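Local coordinates for protein mRNA transport regulator MTR2 (Candida albicans, PDB 1Q42) that takes part in the export of mRNA from the nucleus to the cytoplasm, working together with its partner MEX67 and adopting an NTF2-like fold, at residues Glu30-Arg35 with Gly180-Ser185; Thr60-Asn65 with Lys94-Pro99; Ile80-Pro83 with Leu89-Gln92; Ser102-Ser107 with Gly161-Val166; His111-Pro114 with Phe119-His122. All blocks are in the same frame, centred on the assembly; numbering follows the deposited sequence.

Interaction 1. Residues Glu30-Arg35 with Gly180-Ser185; sequences EPFLKR and GEIINS
Phe32 reaches out from helix 29-40 ring first, and two consecutive isoleucines, Ile182 and Ile183, receive it. Ile182 comes to meet it from the opposite direction, its methyl CD1 stopping 3.7 Å from CE1 of the Phe32 ring. Ile183 runs across the phenylalanine on a slant. Its CG1 lies in the plane of the ring, and both CG1 and CD1 of Ile183 stand 4.0 Å from Phe32 CZ, so the far end of the aromatic ring carries the whole contact. Phe32 is stretched outward because CG is anti to the backbone N (chi1 160°), which allows the ring to bridge a gap of 10.8 Å between the CA atoms of Phe32 and Ile182. The contact is purely apolar, and all three side chains are buried. Elsewhere on the helix, on the flank near strand 101-113, Lys34 NZ makes a salt bridge with Glu30 OE2 at 2.9 Å, one turn away. The Phe32 ring also packs on Leu170 and Val172 of strand 164-173, so the helix is seated on the sheet in the helix-on-sheet packing of the NTF2-like fold, with Ile183 opening strand 183-192 and Ile182 just before it.

Interaction 2. Residues Thr60-Asn65 with Lys94-Pro99; sequences TQLGSN and KWLQTP
A single methyl of Leu62 makes the apolar part of this contact. Leu62 CD1 lies 4.0 Å from Trp95 CD1 and near the indole plane, so the leucine meets the ring at its edge, and the two side chains cross at about a right angle. The same methyl sits 4.0 Å from Leu96 CA and 4.2 Å from Leu96 CB, and thus settles against the helix backbone as well as the tryptophan. Leu62 CG swings to the side of the backbone N, opposite the carbonyl carbon (chi1 -59°), and is directed at residues 94-96 of helix 87-96 from a type II beta turn running from Gln61 to Ser64, in which Gly63 takes positive phi. Within the NTF2-like domain the turn belongs to the loop between helix 55-59 and strand 66-67, and the contact ties that loop to the C-terminal part of helix 87-96. Polar bonds shape the tryptophan side. Trp95 O accepts from two donors of one residue: Thr98 N at 3.0 Å and Thr98 OG1 at 2.7 Å, the hydroxyl lying in the carbonyl plane with a C=O...donor angle of 155°. This brings Thr98 OG1 over the centre of one indole face, 3.9 Å above it. Trp95 NE1 is hydrogen-bonded to Leu40 O, which helps to fix the rotation of the indole, and the ring of Tyr188 meets it edge-to-face.

Interaction 3. Residues Ile80-Pro83 with Leu89-Gln92; sequences IPSP and LQFQ
Gln90 lays its terminal amide against the backbone of Ile80, Pro81 and Ser82, reaching out from helix 87-96 to the loop that leads into it. The loop follows the short strand 77-78 at one margin of the NTF2-like sheet, and the glutamine pins the chain back onto the helix it is about to enter. Beyond CG the side chain runs extended (chi2 -177°), which carries the amide across a gap of 8.1 Å between the CA atoms of Pro81 and Gln90. Gln90 NE2 donates to Ile80 O at 2.9 Å. The bond is fairly straight at the hydrogen, 159°, and the acceptor lies near the amide plane, although the donor is tilted 34° from the plane of the Ile80 carbonyl. Gln90 NE2 also bonds to Glu85 O, so the amide group joins two points of the same loop. Ser82 OG, 4.1 Å from Gln90 NE2, has its own partner in Glu85 N. The other end of the amide works through solvent: one water accepts from Ile80 N at 3.0 Å and donates to Gln90 OE1 at 2.9 Å.

Interaction 4. Residues Ser102-Ser107 with Gly161-Val166; sequences SHQLTS and GSWFGV
The indole of Trp163 meets strand 101-113 along the outer rim of its six-membered ring. Ser102 O lies at the edge, near the ring plane, 3.8 Å from Trp163 CZ3. Gln104 contributes its amide oxygen, OE1, which stands 4.0 Å from Trp163 CH2 and 4.1 Å from Trp163 CZ2. Amide and indole are nearly perpendicular, their planes 84° apart, while the two side chains slant across one another. The carbonyl oxygen of Ser102 approaches the rim of the ring, where the hydrogens carry a slight positive charge, and this contact is probably mildly favourable electrostatically. Gln104 gets there by stretching fully: its chi1 of -178° points CG straight away from the backbone N, and the chain stays extended as far as the amide. Trp163 in turn brings its indole back across the gap to the other strand. Lys126 makes a cation-pi contact with the same indole, and Arg128 also packs on Trp163; both belong to strand 118-129, which lies between the two segments. Further along its strand, Val166 packs on Val127 of that middle strand and on Tyr188 and Phe190 of strand 183-192, and takes no part in the tryptophan contact. The tryptophan thus reaches over strand 118-129 to the next strand but one. The contact lies across three antiparallel neighbours, 164-173, 118-129 and 101-113, of the curved mixed sheet of the NTF2-like fold, at one of its two outer strands, 101-113.

Interaction 5. Residues His111-Pro114 with Phe119-His122; sequences HLIP and FVVH
Val120 N donates to His111 O at 3.0 Å, and the carbonyl of Val120 repays the bond by accepting from His111 N, also at 3.0 Å. Together they make His111 and Val120 an antiparallel hydrogen-bonded pair of the beta hairpin formed by strands 101-113 and 118-129. Next along the ladder come Leu112 and Phe119, a non-hydrogen-bonded pair whose CA atoms are only 4.0 Å apart, so the backbones run close together here. The squeeze is felt at Phe119 CB, which lies 3.1 Å from His111 O and 3.7 Å from Leu112 CA. Phe119 holds CG between its backbone N and carbonyl carbon (chi1 60°), and its ring turns off from Leu112 to pack on Leu29, next to the start of the Phe32 turn in helix 29-40, and on Val172 of strand 164-173. The ring is thereby buried, whereas Leu112 remains at the surface. His111 and Val120 have their side chains on the other face of the sheet from Leu112 and Phe119. The short strand segments are antiparallel but twisted, their directions 145° apart; beyond them, Ile113 O is bonded to Thr116 OG1 within the connecting loop. Across this end of the hairpin the two branched side chains slant over each other, with Val120 CG2 resting 3.7 Å from Ile113 CG1 and 3.8 Å from Ile113 CD1.

In the fold
The five contacts show how an NTF2-like fold is assembled round one mixed, six-stranded sheet. Interaction 1 spans nearly the whole modelled chain, and the other four fall within its sequence interval: 3 within 2, then 5 within 4. Interactions 2 and 3 share helix 87-96, with centres about 12 Å apart, and are joined by a probable hydrogen bond from Gln92 NE2 to Leu62 O. Interactions 4 and 5 share strand 101-113, their centres about 23 Å apart. Asn65 O, probably bonded to the backbone nitrogens of Ile182 and Ile183, connects interactions 1 and 2. Helix 29-40 packs on Leu105 and Val121, so helices and loops are tied to one sheet as a single compact domain.

Interaction 1. Residues Glu30-Arg35 with Gly180-Ser185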
# COMPACT_ATOMS: atom_id res chain seq x y z
N GLU A 30 14.85 3.95 -0.04
CA GLU A 30 14.52 2.77 -0.84
C GLU A 30 14.00 1.58 -0.02
O GLU A 30 13.01 0.97 -0.40
CB GLU A 30 15.69 2.34 -1.73
CG GLU A 30 15.33 1.20 -2.69
CD GLU A 30 16.30 1.07 -3.85
OE1 GLU A 30 17.00 2.05 -4.19
OE2 GLU A 30 16.36 -0.04 -4.44
N PRO A 31 14.66 1.22 1.09
CA PRO A 31 14.12 0.18 1.97
C PRO A 31 12.73 0.52 2.51
O PRO A 31 11.91 -0.40 2.60
CB PRO A 31 15.14 0.10 3.12
CG PRO A 31 16.33 0.86 2.68
CD PRO A 31 15.94 1.75 1.57
N PHE A 32 12.46 1.78 2.86
CA PHE A 32 11.14 2.19 3.33
C PHE A 32 10.06 1.94 2.28
O PHE A 32 9.01 1.40 2.59
CB PHE A 32 11.11 3.66 3.75
CG PHE A 32 9.72 4.25 3.78
CD1 PHE A 32 8.79 3.82 4.73
CD2 PHE A 32 9.34 5.23 2.88
CE1 PHE A 32 7.50 4.37 4.77
CE2 PHE A 32 8.05 5.78 2.92
CZ PHE A 32 7.14 5.33 3.86
N LEU A 33 10.34 2.33 1.04
CA LEU A 33 9.37 2.14 -0.05
C LEU A 33 9.11 0.67 -0.32
O LEU A 33 7.97 0.27 -0.56
CB LEU A 33 9.84 2.83 -1.34
CG LEU A 33 9.91 4.35 -1.29
CD1 LEU A 33 10.42 4.91 -2.62
CD2 LEU A 33 8.56 5.00 -0.92
N LYS A 34 10.16 -0.14 -0.26
CA LYS A 34 10.01 -1.58 -0.47
C LYS A 34 9.17 -2.22 0.62
O LYS A 34 8.33 -3.08 0.34
CB LYS A 34 11.37 -2.24 -0.64
CG LYS A 34 11.99 -1.87 -1.97
CD LYS A 34 13.40 -2.39 -2.13
CE LYS A 34 13.75 -2.49 -3.61
NZ LYS A 34 15.21 -2.63 -3.85
N ARG A 35 9.34 -1.77 1.86
CA ARG A 35 8.53 -2.25 2.97
C ARG A 35 7.06 -1.85 2.82
O ARG A 35 6.16 -2.65 3.07
CB ARG A 35 9.06 -1.70 4.30
CG ARG A 35 10.22 -2.46 4.86
CD ARG A 35 10.54 -2.08 6.29
NE ARG A 35 11.22 -0.79 6.36
CZ ARG A 35 10.73 0.33 6.88
NH1 ARG A 35 9.50 0.39 7.40
NH2 ARG A 35 11.49 1.42 6.88
N GLY A 180 6.25 2.38 12.20
CA GLY A 180 4.98 2.75 12.79
C GLY A 180 4.13 3.57 11.82
O GLY A 180 4.35 3.55 10.61
N GLU A 181 3.17 4.31 12.37
CA GLU A 181 2.30 5.16 11.56
C GLU A 181 2.98 6.50 11.26
O GLU A 181 2.98 7.43 12.08
CB GLU A 181 0.95 5.34 12.27
CG GLU A 181 0.23 4.00 12.50
CD GLU A 181 -1.15 4.13 13.11
OE1 GLU A 181 -2.11 3.49 12.60
OE2 GLU A 181 -1.29 4.86 14.12
N ILE A 182 3.56 6.59 10.06
CA ILE A 182 4.35 7.74 9.64
C ILE A 182 3.88 8.43 8.35
O ILE A 182 4.27 9.57 8.09
CB ILE A 182 5.84 7.34 9.49
CG1 ILE A 182 6.01 6.16 8.53
CG2 ILE A 182 6.44 7.03 10.87
CD1 ILE A 182 7.42 5.89 8.16
N ILE A 183 3.06 7.77 7.55
CA ILE A 183 2.59 8.37 6.30
C ILE A 183 1.39 9.29 6.55
O ILE A 183 0.35 8.83 7.02
CB ILE A 183 2.23 7.28 5.26
CG1 ILE A 183 3.45 6.40 4.96
CG2 ILE A 183 1.71 7.95 3.97
CD1 ILE A 183 3.17 5.15 4.13
N ASN A 184 1.57 10.59 6.28
CA ASN A 184 0.54 11.62 6.42
C ASN A 184 -0.42 11.71 5.26
O ASN A 184 -1.57 12.11 5.43
CB ASN A 184 1.18 13.00 6.61
CG ASN A 184 2.16 13.01 7.77
OD1 ASN A 184 3.38 13.02 7.58
ND2 ASN A 184 1.63 12.94 8.98
N SER A 185 0.05 11.38 4.07
CA SER A 185 -0.80 11.38 2.89
C SER A 185 -0.29 10.39 1.86
O SER A 185 0.91 10.19 1.73
CB SER A 185 -0.94 12.78 2.29
OG SER A 185 0.26 13.26 1.72

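Interaction 2. Residues Thr60-Asn65 with Lys94-Pro99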
# COMPACT_ATOMS: atom_id res chain seq x y z
N THR A 60 -5.56 -5.34 8.63
CA THR A 60 -4.94 -4.23 9.35
C THR A 60 -3.43 -4.10 9.11
O THR A 60 -2.83 -3.09 9.47
CB THR A 60 -5.24 -4.28 10.88
OG1 THR A 60 -4.77 -5.51 11.43
CG2 THR A 60 -6.73 -4.28 11.14
N GLN A 61 -2.82 -5.10 8.49
CA GLN A 61 -1.41 -5.02 8.11
C GLN A 61 -1.19 -4.40 6.74
O GLN A 61 -0.07 -4.07 6.39
CB GLN A 61 -0.79 -6.41 8.10
CG GLN A 61 -0.80 -7.10 9.45
CD GLN A 61 -0.27 -8.50 9.36
OE1 GLN A 61 0.95 -8.70 9.20
NE2 GLN A 61 -1.16 -9.48 9.44
N LEU A 62 -2.26 -4.25 5.96
CA LEU A 62 -2.14 -3.70 4.60
C LEU A 62 -1.89 -2.20 4.71
O LEU A 62 -2.64 -1.50 5.39
CB LEU A 62 -3.42 -3.95 3.79
CG LEU A 62 -3.84 -5.42 3.61
CD1 LEU A 62 -5.21 -5.50 3.01
CD2 LEU A 62 -2.84 -6.21 2.79
N GLY A 63 -0.82 -1.71 4.10
CA GLY A 63 -0.47 -0.30 4.24
C GLY A 63 -0.29 0.15 5.68
O GLY A 63 -0.71 1.24 6.07
N SER A 64 0.33 -0.70 6.50
CA SER A 64 0.35 -0.45 7.94
C SER A 64 1.09 0.84 8.34
O SER A 64 0.86 1.37 9.44
CB SER A 64 0.98 -1.62 8.69
OG SER A 64 2.30 -1.83 8.26
N ASN A 65 1.95 1.35 7.46
CA ASN A 65 2.66 2.60 7.77
C ASN A 65 1.80 3.86 7.63
O ASN A 65 2.24 4.96 7.97
CB ASN A 65 3.92 2.73 6.92
CG ASN A 65 4.96 1.66 7.24
OD1 ASN A 65 5.30 0.86 6.38
ND2 ASN A 65 5.46 1.65 8.48
N LYS A 94 -10.83 -1.41 1.18
CA LYS A 94 -10.86 -1.31 -0.28
C LYS A 94 -9.79 -2.19 -0.87
O LYS A 94 -10.03 -2.91 -1.84
CB LYS A 94 -10.59 0.13 -0.73
CG LYS A 94 -11.82 1.01 -0.74
CD LYS A 94 -11.46 2.48 -0.99
CE LYS A 94 -12.37 3.12 -2.01
NZ LYS A 94 -13.72 3.40 -1.44
N TRP A 95 -8.58 -2.09 -0.31
CA TRP A 95 -7.41 -2.82 -0.85
C TRP A 95 -7.56 -4.32 -0.66
O TRP A 95 -7.16 -5.12 -1.52
CB TRP A 95 -6.09 -2.30 -0.22
CG TRP A 95 -4.89 -2.84 -0.91
CD1 TRP A 95 -4.05 -3.81 -0.45
CD2 TRP A 95 -4.43 -2.49 -2.22
NE1 TRP A 95 -3.10 -4.10 -1.41
CE2 TRP A 95 -3.30 -3.29 -2.50
CE3 TRP A 95 -4.85 -1.56 -3.18
CZ2 TRP A 95 -2.58 -3.20 -3.70
CZ3 TRP A 95 -4.13 -1.47 -4.38
CH2 TRP A 95 -3.01 -2.28 -4.63
N LEU A 96 -8.21 -4.70 0.43
CA LEU A 96 -8.48 -6.10 0.75
C LEU A 96 -9.24 -6.82 -0.37
O LEU A 96 -9.07 -8.04 -0.58
CB LEU A 96 -9.29 -6.16 2.05
CG LEU A 96 -9.80 -7.53 2.49
CD1 LEU A 96 -8.63 -8.40 2.89
CD2 LEU A 96 -10.78 -7.34 3.64
N GLN A 97 -10.09 -6.07 -1.08
CA GLN A 97 -10.91 -6.65 -2.16
C GLN A 97 -10.16 -6.86 -3.49
O GLN A 97 -10.68 -7.53 -4.38
CB GLN A 97 -12.17 -5.81 -2.41
CG GLN A 97 -13.08 -5.62 -1.19
CD GLN A 97 -13.42 -6.91 -0.46
OE1 GLN A 97 -14.03 -7.81 -1.03
NE2 GLN A 97 -13.00 -7.01 0.80
N THR A 98 -8.94 -6.35 -3.61
CA THR A 98 -8.11 -6.65 -4.78
C THR A 98 -7.59 -8.09 -4.71
O THR A 98 -7.39 -8.64 -3.63
CB THR A 98 -6.90 -5.68 -4.94
OG1 THR A 98 -5.99 -5.80 -3.82
CG2 THR A 98 -7.33 -4.22 -4.95
N PRO A 99 -7.32 -8.70 -5.86
CA PRO A 99 -6.54 -9.94 -5.86
C PRO A 99 -5.16 -9.65 -5.31
O PRO A 99 -4.73 -8.49 -5.25
CB PRO A 99 -6.48 -10.35 -7.34
CG PRO A 99 -7.50 -9.48 -8.03
CD PRO A 99 -7.65 -8.25 -7.22

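Interaction 3. Residues Ile80-Pro83 with Leu89-Gln92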
# COMPACT_ATOMS: atom_id res chain seq x y z
N ILE A 80 -13.05 9.84 2.12
CA ILE A 80 -13.61 10.81 3.05
C ILE A 80 -13.84 10.10 4.39
O ILE A 80 -14.47 9.05 4.42
CB ILE A 80 -14.95 11.36 2.50
CG1 ILE A 80 -14.77 12.05 1.16
CG2 ILE A 80 -15.58 12.35 3.48
CD1 ILE A 80 -16.07 12.11 0.34
N PRO A 81 -13.36 10.67 5.50
CA PRO A 81 -13.55 10.05 6.81
C PRO A 81 -15.03 9.96 7.10
O PRO A 81 -15.75 10.87 6.71
CB PRO A 81 -12.85 11.00 7.79
CG PRO A 81 -12.42 12.22 7.01
CD PRO A 81 -12.67 11.97 5.58
N SER A 82 -15.48 8.87 7.69
CA SER A 82 -16.85 8.79 8.16
C SER A 82 -16.84 8.73 9.68
O SER A 82 -15.82 8.38 10.29
CB SER A 82 -17.55 7.57 7.58
OG SER A 82 -17.11 6.39 8.23
N PRO A 83 -17.96 9.05 10.31
CA PRO A 83 -18.05 8.94 11.77
C PRO A 83 -17.56 7.60 12.35
O PRO A 83 -16.94 7.64 13.42
CB PRO A 83 -19.54 9.17 12.04
CG PRO A 83 -19.94 10.14 10.96
CD PRO A 83 -19.20 9.61 9.73
N LEU A 89 -8.61 2.86 7.65
CA LEU A 89 -9.48 1.68 7.69
C LEU A 89 -10.24 1.50 6.40
O LEU A 89 -10.31 0.40 5.86
CB LEU A 89 -10.45 1.76 8.87
CG LEU A 89 -11.47 0.63 9.06
CD1 LEU A 89 -10.79 -0.74 9.00
CD2 LEU A 89 -12.20 0.82 10.38
N GLN A 90 -10.83 2.57 5.89
CA GLN A 90 -11.51 2.51 4.61
C GLN A 90 -10.58 2.05 3.49
O GLN A 90 -10.98 1.26 2.64
CB GLN A 90 -12.13 3.84 4.25
CG GLN A 90 -13.36 4.16 5.03
CD GLN A 90 -13.98 5.44 4.59
OE1 GLN A 90 -14.38 5.58 3.44
NE2 GLN A 90 -14.01 6.40 5.48
N PHE A 91 -9.34 2.54 3.48
CA PHE A 91 -8.36 2.10 2.47
C PHE A 91 -8.09 0.61 2.60
O PHE A 91 -8.04 -0.11 1.59
CB PHE A 91 -7.03 2.85 2.53
CG PHE A 91 -5.99 2.25 1.66
CD1 PHE A 91 -5.99 2.50 0.30
CD2 PHE A 91 -5.04 1.39 2.18
CE1 PHE A 91 -5.06 1.90 -0.53
CE2 PHE A 91 -4.12 0.79 1.35
CZ PHE A 91 -4.13 1.05 0.00
N GLN A 92 -7.91 0.14 3.82
CA GLN A 92 -7.59 -1.27 4.03
C GLN A 92 -8.73 -2.15 3.55
O GLN A 92 -8.50 -3.20 2.94
CB GLN A 92 -7.28 -1.56 5.50
CG GLN A 92 -5.88 -1.13 5.90
CD GLN A 92 -5.63 -1.11 7.40
OE1 GLN A 92 -6.56 -1.11 8.20
NE2 GLN A 92 -4.35 -1.11 7.78
O HOH W 1 -14.65 7.49 1.30

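Interaction 4. Residues Ser102-Ser107 with Gly161-Val166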
# COMPACT_ATOMS: atom_id res chain seq x y z
N SER A 102 1.60 -7.85 -6.76
CA SER A 102 3.06 -7.89 -6.75
C SER A 102 3.59 -6.62 -7.43
O SER A 102 3.50 -6.48 -8.65
CB SER A 102 3.55 -9.14 -7.46
OG SER A 102 4.97 -9.16 -7.56
N HIS A 103 4.09 -5.69 -6.62
CA HIS A 103 4.66 -4.42 -7.08
C HIS A 103 6.17 -4.56 -7.25
O HIS A 103 6.84 -5.25 -6.47
CB HIS A 103 4.46 -3.31 -6.03
CG HIS A 103 3.05 -2.81 -5.88
ND1 HIS A 103 2.11 -3.42 -5.08
CD2 HIS A 103 2.44 -1.71 -6.40
CE1 HIS A 103 0.98 -2.73 -5.13
NE2 HIS A 103 1.16 -1.68 -5.91
N GLN A 104 6.71 -3.90 -8.27
CA GLN A 104 8.14 -3.77 -8.47
C GLN A 104 8.45 -2.27 -8.54
O GLN A 104 7.96 -1.57 -9.42
CB GLN A 104 8.55 -4.47 -9.78
CG GLN A 104 10.02 -4.45 -10.09
CD GLN A 104 10.35 -5.09 -11.43
OE1 GLN A 104 9.69 -6.03 -11.86
NE2 GLN A 104 11.38 -4.57 -12.10
N LEU A 105 9.20 -1.78 -7.56
CA LEU A 105 9.61 -0.38 -7.54
C LEU A 105 10.54 -0.12 -8.71
O LEU A 105 11.47 -0.90 -8.94
CB LEU A 105 10.29 -0.07 -6.21
CG LEU A 105 10.84 1.34 -5.98
CD1 LEU A 105 9.74 2.34 -5.89
CD2 LEU A 105 11.70 1.40 -4.68
N THR A 106 10.29 0.93 -9.51
CA THR A 106 11.16 1.22 -10.65
C THR A 106 11.91 2.55 -10.64
O THR A 106 12.95 2.65 -11.29
CB THR A 106 10.41 1.04 -11.98
OG1 THR A 106 9.20 1.83 -11.98
CG2 THR A 106 9.99 -0.44 -12.16
N SER A 107 11.41 3.55 -9.93
CA SER A 107 12.11 4.83 -9.76
C SER A 107 11.50 5.59 -8.59
O SER A 107 10.34 5.38 -8.24
CB SER A 107 12.00 5.70 -11.03
OG SER A 107 10.65 5.98 -11.37
N GLY A 161 -1.06 -11.62 -13.85
CA GLY A 161 -1.55 -11.02 -15.07
C GLY A 161 -0.59 -9.98 -15.66
O GLY A 161 0.61 -9.95 -15.34
N SER A 162 -1.14 -9.14 -16.53
CA SER A 162 -0.39 -8.09 -17.21
C SER A 162 -0.00 -6.95 -16.26
O SER A 162 -0.71 -6.67 -15.28
CB SER A 162 -1.21 -7.52 -18.37
OG SER A 162 -1.51 -8.54 -19.33
N TRP A 163 1.11 -6.29 -16.57
CA TRP A 163 1.59 -5.14 -15.81
C TRP A 163 0.68 -3.91 -15.95
O TRP A 163 0.28 -3.52 -17.07
CB TRP A 163 3.00 -4.74 -16.23
CG TRP A 163 4.13 -5.71 -15.87
CD1 TRP A 163 4.95 -6.37 -16.74
CD2 TRP A 163 4.58 -6.07 -14.55
NE1 TRP A 163 5.87 -7.13 -16.04
CE2 TRP A 163 5.66 -6.96 -14.70
CE3 TRP A 163 4.16 -5.75 -13.25
CZ2 TRP A 163 6.33 -7.52 -13.61
CZ3 TRP A 163 4.85 -6.31 -12.16
CH2 TRP A 163 5.91 -7.19 -12.36
N PHE A 164 0.37 -3.34 -14.78
CA PHE A 164 -0.22 -2.02 -14.64
C PHE A 164 0.93 -1.08 -14.32
O PHE A 164 1.90 -1.48 -13.70
CB PHE A 164 -1.14 -1.93 -13.41
CG PHE A 164 -2.44 -2.67 -13.53
CD1 PHE A 164 -3.62 -1.98 -13.38
CD2 PHE A 164 -2.49 -4.03 -13.72
CE1 PHE A 164 -4.85 -2.64 -13.43
CE2 PHE A 164 -3.71 -4.70 -13.79
CZ PHE A 164 -4.89 -3.99 -13.63
N GLY A 165 0.78 0.19 -14.68
CA GLY A 165 1.65 1.23 -14.19
C GLY A 165 1.01 1.91 -13.00
O GLY A 165 -0.19 2.11 -12.97
N VAL A 166 1.84 2.27 -12.02
CA VAL A 166 1.40 2.97 -10.82
C VAL A 166 2.33 4.16 -10.49
O VAL A 166 3.54 4.05 -10.61
CB VAL A 166 1.39 2.04 -9.58
CG1 VAL A 166 0.82 2.81 -8.36
CG2 VAL A 166 0.56 0.83 -9.83

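Interaction 5. Residues His111-Pro114 with Phe119-His122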
# COMPACT_ATOMS: atom_id res chain seq x y z
N HIS A 111 12.37 14.51 -1.20
CA HIS A 111 12.94 15.76 -0.68
C HIS A 111 12.31 16.06 0.66
O HIS A 111 11.10 15.95 0.80
CB HIS A 111 12.57 16.93 -1.59
CG HIS A 111 13.29 16.96 -2.89
ND1 HIS A 111 14.60 17.37 -3.00
CD2 HIS A 111 12.88 16.65 -4.15
CE1 HIS A 111 14.97 17.32 -4.27
NE2 HIS A 111 13.95 16.88 -4.98
N LEU A 112 13.12 16.48 1.63
CA LEU A 112 12.58 17.08 2.83
C LEU A 112 11.94 18.44 2.49
O LEU A 112 12.47 19.18 1.65
CB LEU A 112 13.69 17.30 3.84
CG LEU A 112 13.14 17.85 5.15
CD1 LEU A 112 13.44 16.91 6.29
CD2 LEU A 112 13.67 19.25 5.40
N ILE A 113 10.79 18.73 3.10
CA ILE A 113 10.15 20.04 3.02
C ILE A 113 10.60 20.87 4.23
O ILE A 113 10.18 20.60 5.37
CB ILE A 113 8.60 19.90 2.98
CG1 ILE A 113 8.17 18.98 1.83
CG2 ILE A 113 7.91 21.26 2.83
CD1 ILE A 113 8.72 19.35 0.49
N PRO A 114 11.47 21.85 4.01
CA PRO A 114 12.04 22.64 5.12
C PRO A 114 10.99 23.14 6.11
O PRO A 114 9.97 23.69 5.71
CB PRO A 114 12.74 23.80 4.39
CG PRO A 114 13.15 23.23 3.10
CD PRO A 114 12.01 22.30 2.71
N PHE A 119 8.98 14.59 4.66
CA PHE A 119 9.43 14.63 3.28
C PHE A 119 8.33 14.19 2.32
O PHE A 119 7.41 13.45 2.70
CB PHE A 119 10.73 13.86 3.07
CG PHE A 119 10.66 12.42 3.41
CD1 PHE A 119 10.44 11.48 2.43
CD2 PHE A 119 10.82 11.99 4.72
CE1 PHE A 119 10.37 10.12 2.76
CE2 PHE A 119 10.74 10.65 5.03
CZ PHE A 119 10.52 9.72 4.04
N VAL A 120 8.41 14.72 1.11
CA VAL A 120 7.58 14.29 -0.01
C VAL A 120 8.36 13.28 -0.84
O VAL A 120 9.50 13.52 -1.20
CB VAL A 120 7.26 15.45 -0.94
CG1 VAL A 120 6.59 14.95 -2.24
CG2 VAL A 120 6.41 16.45 -0.26
N VAL A 121 7.74 12.16 -1.19
CA VAL A 121 8.37 11.16 -2.04
C VAL A 121 7.44 10.83 -3.19
O VAL A 121 6.27 10.53 -2.97
CB VAL A 121 8.60 9.83 -1.31
CG1 VAL A 121 9.31 8.83 -2.22
CG2 VAL A 121 9.36 10.04 -0.09
N HIS A 122 7.96 10.88 -4.42
CA HIS A 122 7.25 10.39 -5.58
C HIS A 122 7.92 9.11 -6.04
O HIS A 122 9.14 9.05 -6.14
CB HIS A 122 7.29 11.44 -6.70
CG HIS A 122 6.85 10.91 -8.02
ND1 HIS A 122 7.72 10.36 -8.94
CD2 HIS A 122 5.61 10.79 -8.55
CE1 HIS A 122 7.04 9.95 -9.99
NE2 HIS A 122 5.76 10.22 -9.79